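Local coordinates for HutD family protein (Pseudomonas aeruginosa, PDB 1YLL) that is of unknown function but, as a HutD family member of the cupin clan, folds into antiparallel beta-barrels and is probably linked to histidine utilisation, at residues W42-A47 with F111-A116; A139-L144 with V193-L198; V151-Q156 with Q178-T183. All blocks are in the same frame, centred on the assembly; numbering follows the deposited sequence.

Contact 1. Residues W42-A47 with F111-A116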
loop_
_atom_site.group_PDB
_atom_site.type_symbol
_atom_site.label_atom_id
_atom_site.label_comp_id
_atom_site.label_asym_id
_atom_site.label_seq_id
_atom_site.Cartn_x
_atom_site.Cartn_y
_atom_site.Cartn_z
ATOM N N TRP D 42 -10.737 3.066 28.682
ATOM C CA TRP D 42 -9.297 2.935 28.485
ATOM C C TRP D 42 -8.797 4.318 28.109
ATOM O O TRP D 42 -9.545 5.167 27.592
ATOM C CB TRP D 42 -8.913 1.883 27.418
ATOM C CG TRP D 42 -9.521 2.070 26.066
ATOM C CD1 TRP D 42 -10.551 1.347 25.526
ATOM C CD2 TRP D 42 -9.128 3.011 25.066
ATOM N NE1 TRP D 42 -10.821 1.778 24.263
ATOM C CE2 TRP D 42 -9.971 2.806 23.949
ATOM C CE3 TRP D 42 -8.143 4.014 25.001
ATOM C CZ2 TRP D 42 -9.873 3.575 22.770
ATOM C CZ3 TRP D 42 -8.043 4.769 23.831
ATOM C CH2 TRP D 42 -8.904 4.551 22.733
ATOM N N ARG D 43 -7.536 4.562 28.431
ATOM C CA ARG D 43 -6.905 5.828 28.144
ATOM C C ARG D 43 -5.438 5.583 27.821
ATOM O O ARG D 43 -4.770 4.788 28.501
ATOM C CB ARG D 43 -6.982 6.735 29.366
ATOM C CG ARG D 43 -6.325 8.067 29.215
ATOM C CD ARG D 43 -6.723 8.924 30.400
ATOM N NE ARG D 43 -5.902 10.121 30.562
ATOM C CZ ARG D 43 -4.744 10.165 31.218
ATOM N NH1 ARG D 43 -4.093 11.317 31.316
ATOM N NH2 ARG D 43 -4.217 9.076 31.749
ATOM N N LEU D 44 -4.950 6.263 26.792
ATOM C CA LEU D 44 -3.552 6.138 26.374
ATOM C C LEU D 44 -2.935 7.517 26.557
ATOM O O LEU D 44 -3.545 8.537 26.192
ATOM C CB LEU D 44 -3.495 5.757 24.889
ATOM C CG LEU D 44 -2.690 4.616 24.255
ATOM C CD1 LEU D 44 -1.882 5.182 23.069
ATOM C CD2 LEU D 44 -1.827 3.863 25.265
ATOM N N SER D 45 -1.730 7.583 27.088
ATOM C CA SER D 45 -1.133 8.896 27.300
ATOM C C SER D 45 0.386 8.817 27.391
ATOM O O SER D 45 0.957 7.730 27.522
ATOM C CB SER D 45 -1.639 9.476 28.626
ATOM O OG SER D 45 -1.297 8.605 29.722
ATOM N N ILE D 46 1.010 9.996 27.313
ATOM C CA ILE D 46 2.453 10.126 27.475
ATOM C C ILE D 46 2.600 11.037 28.687
ATOM O O ILE D 46 1.909 12.045 28.785
ATOM C CB ILE D 46 3.112 10.855 26.316
ATOM C CG1 ILE D 46 3.063 10.018 25.056
ATOM C CG2 ILE D 46 4.572 11.178 26.676
ATOM C CD1 ILE D 46 3.316 10.941 23.862
ATOM N N ALA D 47 3.468 10.700 29.621
ATOM C CA ALA D 47 3.631 11.584 30.769
ATOM C C ALA D 47 5.087 11.987 30.880
ATOM O O ALA D 47 5.977 11.287 30.387
ATOM C CB ALA D 47 3.166 10.906 32.056
ATOM N N PHE D 111 5.065 6.175 28.429
ATOM C CA PHE D 111 3.902 5.870 27.611
ATOM C C PHE D 111 3.027 5.008 28.533
ATOM O O PHE D 111 3.506 4.013 29.094
ATOM C CB PHE D 111 4.411 5.092 26.403
ATOM C CG PHE D 111 3.341 4.597 25.494
ATOM C CD1 PHE D 111 2.566 5.500 24.742
ATOM C CD2 PHE D 111 3.117 3.242 25.354
ATOM C CE1 PHE D 111 1.585 5.032 23.878
ATOM C CE2 PHE D 111 2.132 2.768 24.479
ATOM C CZ PHE D 111 1.369 3.664 23.750
ATOM N N ASN D 112 1.750 5.381 28.663
ATOM C CA ASN D 112 0.872 4.714 29.621
ATOM C C ASN D 112 -0.404 4.211 29.025
ATOM O O ASN D 112 -1.057 4.965 28.336
ATOM C CB ASN D 112 0.428 5.730 30.690
ATOM C CG ASN D 112 1.441 5.926 31.798
ATOM O OD1 ASN D 112 1.656 5.035 32.615
ATOM N ND2 ASN D 112 2.054 7.103 31.835
ATOM N N LEU D 113 -0.776 2.959 29.331
ATOM C CA LEU D 113 -2.094 2.447 28.925
ATOM C C LEU D 113 -2.794 2.239 30.271
ATOM O O LEU D 113 -2.210 1.647 31.151
ATOM C CB LEU D 113 -1.979 1.052 28.286
ATOM C CG LEU D 113 -3.088 0.433 27.408
ATOM C CD1 LEU D 113 -3.219 -1.034 27.673
ATOM C CD2 LEU D 113 -4.406 1.152 27.495
ATOM N N ILE D 114 -4.004 2.766 30.437
ATOM C CA ILE D 114 -4.761 2.521 31.668
ATOM C C ILE D 114 -6.108 2.013 31.172
ATOM O O ILE D 114 -6.717 2.663 30.333
ATOM C CB ILE D 114 -4.934 3.829 32.458
ATOM C CG1 ILE D 114 -3.542 4.399 32.779
ATOM C CG2 ILE D 114 -5.773 3.600 33.760
ATOM C CD1 ILE D 114 -3.572 5.699 33.549
ATOM N N TYR D 115 -6.569 0.874 31.691
ATOM C CA TYR D 115 -7.852 0.368 31.230
ATOM C C TYR D 115 -8.586 -0.407 32.319
ATOM O O TYR D 115 -7.983 -0.884 33.283
ATOM C CB TYR D 115 -7.676 -0.516 29.993
ATOM C CG TYR D 115 -7.031 -1.850 30.244
ATOM C CD1 TYR D 115 -7.791 -3.015 30.402
ATOM C CD2 TYR D 115 -5.647 -1.964 30.337
ATOM C CE1 TYR D 115 -7.184 -4.251 30.635
ATOM C CE2 TYR D 115 -5.024 -3.197 30.570
ATOM C CZ TYR D 115 -5.799 -4.344 30.719
ATOM O OH TYR D 115 -5.179 -5.537 30.983
ATOM N N ALA D 116 -9.902 -0.498 32.142
ATOM C CA ALA D 116 -10.793 -1.194 33.070
ATOM C C ALA D 116 -10.851 -2.674 32.628
ATOM O O ALA D 116 -11.531 -3.011 31.662
ATOM C CB ALA D 116 -12.167 -0.540 32.983
#
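L44 lays both methyl ends of its side chain against the ring of F111, its diagonal neighbour across two antiparallel strands. CD2 of L44 stands 3.5 Å from CZ of F111 and CD1 of L44 lies 3.6 Å from CE1 of F111; both methyls come from the same side of the ring plane and reach its CE1-CZ end obliquely. In F111, CG is anti to the backbone N (chi1 176°), which sets it beside the carbonyl carbon and brings the ring nearer to L44. The same face holds W42 and Y115, whose CB atoms meet at 3.7 Å while their rings diverge: the indole leans toward T141 and L143, and Y115 packs on L177 of the second subunit.

The other face is mixed in character. The R43 chain is extended, and its guanidinium has CD1 of I114 at its edge, 3.9 Å from NH2, while CB of S45 sits above one face. CB of N112 lies 3.5 Å from OG of S45.

Two reciprocal backbone pairs fix the register, R43 with I114 and S45 with N112. The strands run antiparallel (170°); from W42 to I46 and from F111 to Y115 the side chains alternate between the faces.

Strands 42-49 and 108-115 are the central neighbours of a six-stranded antiparallel sheet, as expected of a cupin-clan protein. The chemistry separates by face: W42, L44, I46 and F111 build apolar core against strand 141-146 of another sheet, whereas on the buried polar side NE of R43 and OD1 of N112 are satisfied by E28 and R63 of the flanking strands.

Contact 2. Residues A139-L144 with V193-L198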
loop_
_atom_site.group_PDB
_atom_site.type_symbol
_atom_site.label_atom_id
_atom_site.label_comp_id
_atom_site.label_asym_id
_atom_site.label_seq_id
_atom_site.Cartn_x
_atom_site.Cartn_y
_atom_site.Cartn_z
ATOM N N ALA D 139 -8.835 -7.874 16.872
ATOM C CA ALA D 139 -9.139 -6.806 17.824
ATOM C C ALA D 139 -9.946 -5.706 17.175
ATOM O O ALA D 139 -9.648 -5.265 16.048
ATOM C CB ALA D 139 -7.855 -6.224 18.412
ATOM N N SER D 140 -10.944 -5.245 17.917
ATOM C CA SER D 140 -11.831 -4.191 17.449
ATOM C C SER D 140 -11.184 -2.824 17.567
ATOM O O SER D 140 -11.515 -1.913 16.819
ATOM C CB SER D 140 -13.124 -4.211 18.249
ATOM O OG SER D 140 -12.877 -3.950 19.609
ATOM N N THR D 141 -10.274 -2.670 18.530
ATOM C CA THR D 141 -9.584 -1.392 18.664
ATOM C C THR D 141 -8.076 -1.570 18.583
ATOM O O THR D 141 -7.526 -2.464 19.237
ATOM C CB THR D 141 -9.924 -0.710 19.996
ATOM O OG1 THR D 141 -11.293 -0.274 19.970
ATOM C CG2 THR D 141 -9.017 0.511 20.223
ATOM N N LEU D 142 -7.428 -0.776 17.734
ATOM C CA LEU D 142 -5.974 -0.794 17.634
ATOM C C LEU D 142 -5.412 0.617 17.821
ATOM O O LEU D 142 -5.829 1.558 17.160
ATOM C CB LEU D 142 -5.470 -1.373 16.290
ATOM C CG LEU D 142 -3.962 -1.104 16.020
ATOM C CD1 LEU D 142 -3.104 -1.900 17.003
ATOM C CD2 LEU D 142 -3.554 -1.484 14.610
ATOM N N LEU D 143 -4.479 0.769 18.761
ATOM C CA LEU D 143 -3.806 2.034 18.945
ATOM C C LEU D 143 -2.359 1.681 18.574
ATOM O O LEU D 143 -1.763 0.763 19.145
ATOM C CB LEU D 143 -3.889 2.489 20.410
ATOM C CG LEU D 143 -5.323 2.646 20.913
ATOM C CD1 LEU D 143 -5.353 2.806 22.429
ATOM C CD2 LEU D 143 -5.925 3.843 20.203
ATOM N N LEU D 144 -1.789 2.364 17.582
ATOM C CA LEU D 144 -0.420 2.042 17.170
ATOM C C LEU D 144 0.418 3.307 17.352
ATOM O O LEU D 144 0.299 4.261 16.584
ATOM C CB LEU D 144 -0.417 1.571 15.698
ATOM C CG LEU D 144 0.850 0.944 15.135
ATOM C CD1 LEU D 144 1.951 1.968 15.105
ATOM C CD2 LEU D 144 1.286 -0.269 15.970
ATOM N N VAL D 193 -1.073 -1.504 20.662
ATOM C CA VAL D 193 -2.000 -1.726 21.787
ATOM C C VAL D 193 -3.345 -2.176 21.189
ATOM O O VAL D 193 -3.913 -1.454 20.374
ATOM C CB VAL D 193 -2.196 -0.433 22.589
ATOM C CG1 VAL D 193 -3.235 -0.660 23.701
ATOM C CG2 VAL D 193 -0.878 -0.043 23.246
ATOM N N GLU D 194 -3.844 -3.351 21.583
ATOM C CA GLU D 194 -5.110 -3.838 21.035
ATOM C C GLU D 194 -6.060 -4.055 22.190
ATOM O O GLU D 194 -5.658 -4.566 23.239
ATOM C CB GLU D 194 -4.874 -5.120 20.207
ATOM C CG GLU D 194 -3.901 -4.806 19.050
ATOM C CD GLU D 194 -3.241 -6.012 18.399
ATOM O OE1 GLU D 194 -1.989 -5.957 18.142
ATOM O OE2 GLU D 194 -3.970 -6.984 18.121
ATOM N N LEU D 195 -7.301 -3.635 21.989
ATOM C CA LEU D 195 -8.330 -3.744 23.010
ATOM C C LEU D 195 -9.594 -4.345 22.395
ATOM O O LEU D 195 -9.867 -4.163 21.210
ATOM C CB LEU D 195 -8.660 -2.340 23.546
ATOM C CG LEU D 195 -7.521 -1.661 24.333
ATOM C CD1 LEU D 195 -7.455 -0.169 24.039
ATOM C CD2 LEU D 195 -7.771 -1.865 25.804
ATOM N N ASP D 196 -10.326 -5.085 23.215
ATOM C CA ASP D 196 -11.608 -5.652 22.817
ATOM C C ASP D 196 -12.534 -5.413 23.982
ATOM O O ASP D 196 -12.109 -5.427 25.134
ATOM C CB ASP D 196 -11.496 -7.129 22.522
ATOM C CG ASP D 196 -11.124 -7.386 21.083
ATOM O OD1 ASP D 196 -11.846 -6.876 20.198
ATOM O OD2 ASP D 196 -10.129 -8.097 20.855
ATOM N N SER D 197 -13.800 -5.191 23.664
ATOM C CA SER D 197 -14.806 -4.874 24.664
ATOM C C SER D 197 -15.627 -6.055 25.125
ATOM O O SER D 197 -15.939 -6.957 24.349
ATOM C CB SER D 197 -15.767 -3.829 24.114
ATOM O OG SER D 197 -15.061 -2.673 23.694
ATOM N N LEU D 198 -15.997 -6.018 26.396
ATOM C CA LEU D 198 -16.827 -7.065 26.951
ATOM C C LEU D 198 -18.115 -7.068 26.159
ATOM O O LEU D 198 -18.684 -6.021 25.897
ATOM C CB LEU D 198 -17.134 -6.763 28.416
ATOM C CG LEU D 198 -18.311 -7.569 28.963
ATOM C CD1 LEU D 198 -17.903 -9.019 29.068
ATOM C CD2 LEU D 198 -18.731 -6.992 30.346
HETATM O O HOH W 1 -6.151 -9.351 17.756
HETATM O O HOH W 2 -14.402 -5.721 20.729
#
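V193 meets L143 as a hydrogen-bonded antiparallel pair, and the two bonds between them are short and straight: L143 N reaches V193 O at 2.8 Å with an N-H...O angle of 176°, and V193 N returns to L143 O. Their CB atoms pack on the face that looks toward W42 and L44 of strand 42-49. The parent strands 141-146 and 187-197 are adjacent inside the five-stranded antiparallel sheet, between 168-171 and 120-129.

E194 falls on the other face, beside L142. The two side chains run alongside each other, with CD1 of L142 3.6 Å from CG of E194, so the leucine methyl touches the aliphatic part of the glutamate. Beyond CG the glutamate is extended. CB of A139 closes on CB of E194 at 3.7 Å.

L195 pairs with T141 through two further backbone bonds. Its CD1 lies 4.0 Å from CD1 of L143, the side chains meeting obliquely on the apolar face, where W42 also packs against L195.

D196 marks the change from strand pairing to side-chain capture of the loop. With chi1 at -88° its carboxylate swings to the backbone N side, and OD1 comes within 2.9 Å of S140 N; the N-H arrives from above the carboxylate plane, 39° out of it. OD2 of D196 lies 3.4 Å from CA of A139.

S197 joins through a water that accepts from its N, donates to OD1 of D196 and sits 2.6 Å from OG of S140.

Apolar contacts thus secure the inward face. At the partly exposed end, one water bridges A139 N to OE2 of E194, and D196 OD1 holds S140 N. E194 carries the contact across the subunit boundary by the salt bridge of OE1 to R123 of the second subunit.

Contact 3. Residues V151-Q156 with Q178-T183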
loop_
_atom_site.group_PDB
_atom_site.type_symbol
_atom_site.label_atom_id
_atom_site.label_comp_id
_atom_site.label_asym_id
_atom_site.label_seq_id
_atom_site.Cartn_x
_atom_site.Cartn_y
_atom_site.Cartn_z
ATOM N N VAL D 151 7.135 5.492 10.237
ATOM C CA VAL D 151 6.372 4.270 10.051
ATOM C C VAL D 151 5.120 4.426 9.220
ATOM O O VAL D 151 4.206 5.186 9.565
ATOM C CB VAL D 151 5.978 3.640 11.404
ATOM C CG1 VAL D 151 5.146 2.370 11.170
ATOM C CG2 VAL D 151 7.241 3.289 12.192
ATOM N N ALA D 152 5.075 3.692 8.114
ATOM C CA ALA D 152 3.918 3.718 7.237
ATOM C C ALA D 152 3.035 2.515 7.579
ATOM O O ALA D 152 3.535 1.418 7.798
ATOM C CB ALA D 152 4.352 3.661 5.771
ATOM N N ILE D 153 1.729 2.735 7.591
ATOM C CA ILE D 153 0.784 1.682 7.940
ATOM C C ILE D 153 -0.196 1.352 6.831
ATOM O O ILE D 153 -0.750 2.244 6.189
ATOM C CB ILE D 153 -0.115 2.086 9.133
ATOM C CG1 ILE D 153 0.713 2.627 10.286
ATOM C CG2 ILE D 153 -0.913 0.877 9.602
ATOM C CD1 ILE D 153 -0.147 3.194 11.429
ATOM N N SER D 154 -0.409 0.065 6.598
ATOM C CA SER D 154 -1.400 -0.303 5.610
ATOM C C SER D 154 -2.323 -1.304 6.296
ATOM O O SER D 154 -1.894 -2.027 7.195
ATOM C CB SER D 154 -0.740 -0.903 4.374
ATOM O OG SER D 154 -0.232 -2.180 4.658
ATOM N N LEU D 155 -3.594 -1.292 5.900
ATOM C CA LEU D 155 -4.617 -2.182 6.441
ATOM C C LEU D 155 -5.299 -2.850 5.244
ATOM O O LEU D 155 -5.801 -2.158 4.346
ATOM C CB LEU D 155 -5.637 -1.390 7.257
ATOM C CG LEU D 155 -6.947 -2.060 7.720
ATOM C CD1 LEU D 155 -6.661 -3.319 8.534
ATOM C CD2 LEU D 155 -7.727 -1.077 8.574
ATOM N N GLN D 156 -5.331 -4.179 5.249
ATOM C CA GLN D 156 -5.906 -4.961 4.144
ATOM C C GLN D 156 -5.225 -4.596 2.813
ATOM O O GLN D 156 -5.866 -4.577 1.753
ATOM C CB GLN D 156 -7.426 -4.757 4.049
ATOM C CG GLN D 156 -8.198 -4.828 5.384
ATOM C CD GLN D 156 -8.200 -6.200 6.051
ATOM O OE1 GLN D 156 -7.149 -6.794 6.299
ATOM N NE2 GLN D 156 -9.392 -6.701 6.364
ATOM N N GLN D 178 -8.276 -8.607 10.644
ATOM C CA GLN D 178 -7.582 -7.525 9.970
ATOM C C GLN D 178 -6.143 -7.867 9.661
ATOM O O GLN D 178 -5.454 -8.508 10.473
ATOM C CB GLN D 178 -7.583 -6.261 10.847
ATOM C CG GLN D 178 -8.950 -5.877 11.453
ATOM C CD GLN D 178 -9.996 -5.525 10.382
ATOM O OE1 GLN D 178 -11.189 -5.822 10.539
ATOM N NE2 GLN D 178 -9.554 -4.900 9.310
ATOM N N HIS D 179 -5.664 -7.418 8.510
ATOM C CA HIS D 179 -4.280 -7.641 8.143
ATOM C C HIS D 179 -3.561 -6.301 8.194
ATOM O O HIS D 179 -3.802 -5.405 7.383
ATOM C CB HIS D 179 -4.145 -8.262 6.740
ATOM C CG HIS D 179 -2.740 -8.628 6.400
ATOM N ND1 HIS D 179 -2.335 -8.929 5.116
ATOM C CD2 HIS D 179 -1.631 -8.719 7.176
ATOM C CE1 HIS D 179 -1.036 -9.182 5.115
ATOM N NE2 HIS D 179 -0.586 -9.063 6.355
ATOM N N TRP D 180 -2.698 -6.147 9.192
ATOM C CA TRP D 180 -1.939 -4.921 9.399
ATOM C C TRP D 180 -0.489 -5.061 8.965
ATOM O O TRP D 180 0.179 -6.025 9.342
ATOM C CB TRP D 180 -1.918 -4.545 10.897
ATOM C CG TRP D 180 -3.237 -4.207 11.475
ATOM C CD1 TRP D 180 -4.060 -5.020 12.210
ATOM C CD2 TRP D 180 -3.876 -2.937 11.409
ATOM N NE1 TRP D 180 -5.166 -4.321 12.610
ATOM C CE2 TRP D 180 -5.082 -3.039 12.131
ATOM C CE3 TRP D 180 -3.537 -1.716 10.805
ATOM C CZ2 TRP D 180 -5.963 -1.959 12.273
ATOM C CZ3 TRP D 180 -4.424 -0.623 10.950
ATOM C CH2 TRP D 180 -5.611 -0.764 11.676
ATOM N N ARG D 181 0.019 -4.079 8.217
ATOM C CA ARG D 181 1.405 -4.110 7.779
ATOM C C ARG D 181 2.075 -2.766 8.038
ATOM O O ARG D 181 1.512 -1.727 7.726
ATOM C CB ARG D 181 1.510 -4.459 6.289
ATOM C CG ARG D 181 2.983 -4.537 5.832
ATOM C CD ARG D 181 3.119 -4.804 4.334
ATOM N NE ARG D 181 2.447 -6.028 3.933
ATOM C CZ ARG D 181 2.820 -7.250 4.306
ATOM N NH1 ARG D 181 3.880 -7.419 5.091
ATOM N NH2 ARG D 181 2.124 -8.305 3.901
ATOM N N LEU D 182 3.259 -2.780 8.639
ATOM C CA LEU D 182 3.970 -1.544 8.905
ATOM C C LEU D 182 5.269 -1.594 8.129
ATOM O O LEU D 182 5.896 -2.650 8.004
ATOM C CB LEU D 182 4.319 -1.419 10.384
ATOM C CG LEU D 182 3.141 -1.589 11.342
ATOM C CD1 LEU D 182 3.690 -1.502 12.759
ATOM C CD2 LEU D 182 2.104 -0.558 11.121
ATOM N N THR D 183 5.683 -0.438 7.637
ATOM C CA THR D 183 6.927 -0.362 6.902
ATOM C C THR D 183 7.714 0.867 7.356
ATOM O O THR D 183 7.131 1.865 7.782
ATOM C CB THR D 183 6.646 -0.297 5.404
ATOM O OG1 THR D 183 7.886 -0.186 4.704
ATOM C CG2 THR D 183 5.780 0.880 5.089
HETATM O O HOH W 3 -2.170 -4.465 5.044
#
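V151 begins the pairing with CG1 set 4.0 Å from CB of L182. A152 follows in a hydrogen-bonded pair with T183: A152 N to T183 O and T183 N to A152 O both measure 2.8 Å. I153 lies alongside L182, its CG1 touching CD2 of L182 at 3.6 Å, while its CG2 reaches the W180 ring at the edge, near CE3. S154 exchanges backbone bonds with R181; its OG stands 3.3 Å from CB of R181 and bonds to a water that donates to H179 O. L155 makes a CH-pi contact: CD1 lies 3.9 Å from the centroid of the W180 six-membered ring, 7° off the normal. A chi1 of 169° together with a chi2 of 56° brings that methyl over the face. Q156 leaves the strand with a positive phi, yet its bent chain returns OE1 to H179 N at 2.7 Å, met from above the amide plane, so the side chain stands in for a backbone acceptor.

Within the four-stranded sheet these are the inner strands, flanked by 158-163 and 132-137. W180 stacks on W135, and from the five-stranded sheet L169 packs against I153 and W180, V190 against V151 and L182.

Overall arrangement
Contacts 1 and 2 belong to different sheets that pack face to face: their centres are about 13 Å apart, W42 CZ3 comes within 3.6 Å of L143 CD1, and L44 CG within 3.7 Å of the same methyl. Contact 3 is nested in the chain loop closed by contact 2, since 151-156 and 178-183 both fall between 144 and 193. Centres of contacts 2 and 3 are about 15 Å apart, bridged by L142 CD2 at 3.3 Å from W180 CE2. Contacts 1 and 3 do not touch, their nearest atoms being about 12 Å apart. Contact 1 lies in the N-terminal part and contacts 2 and 3 in the C-terminal part of what are probably two cupin-like halves.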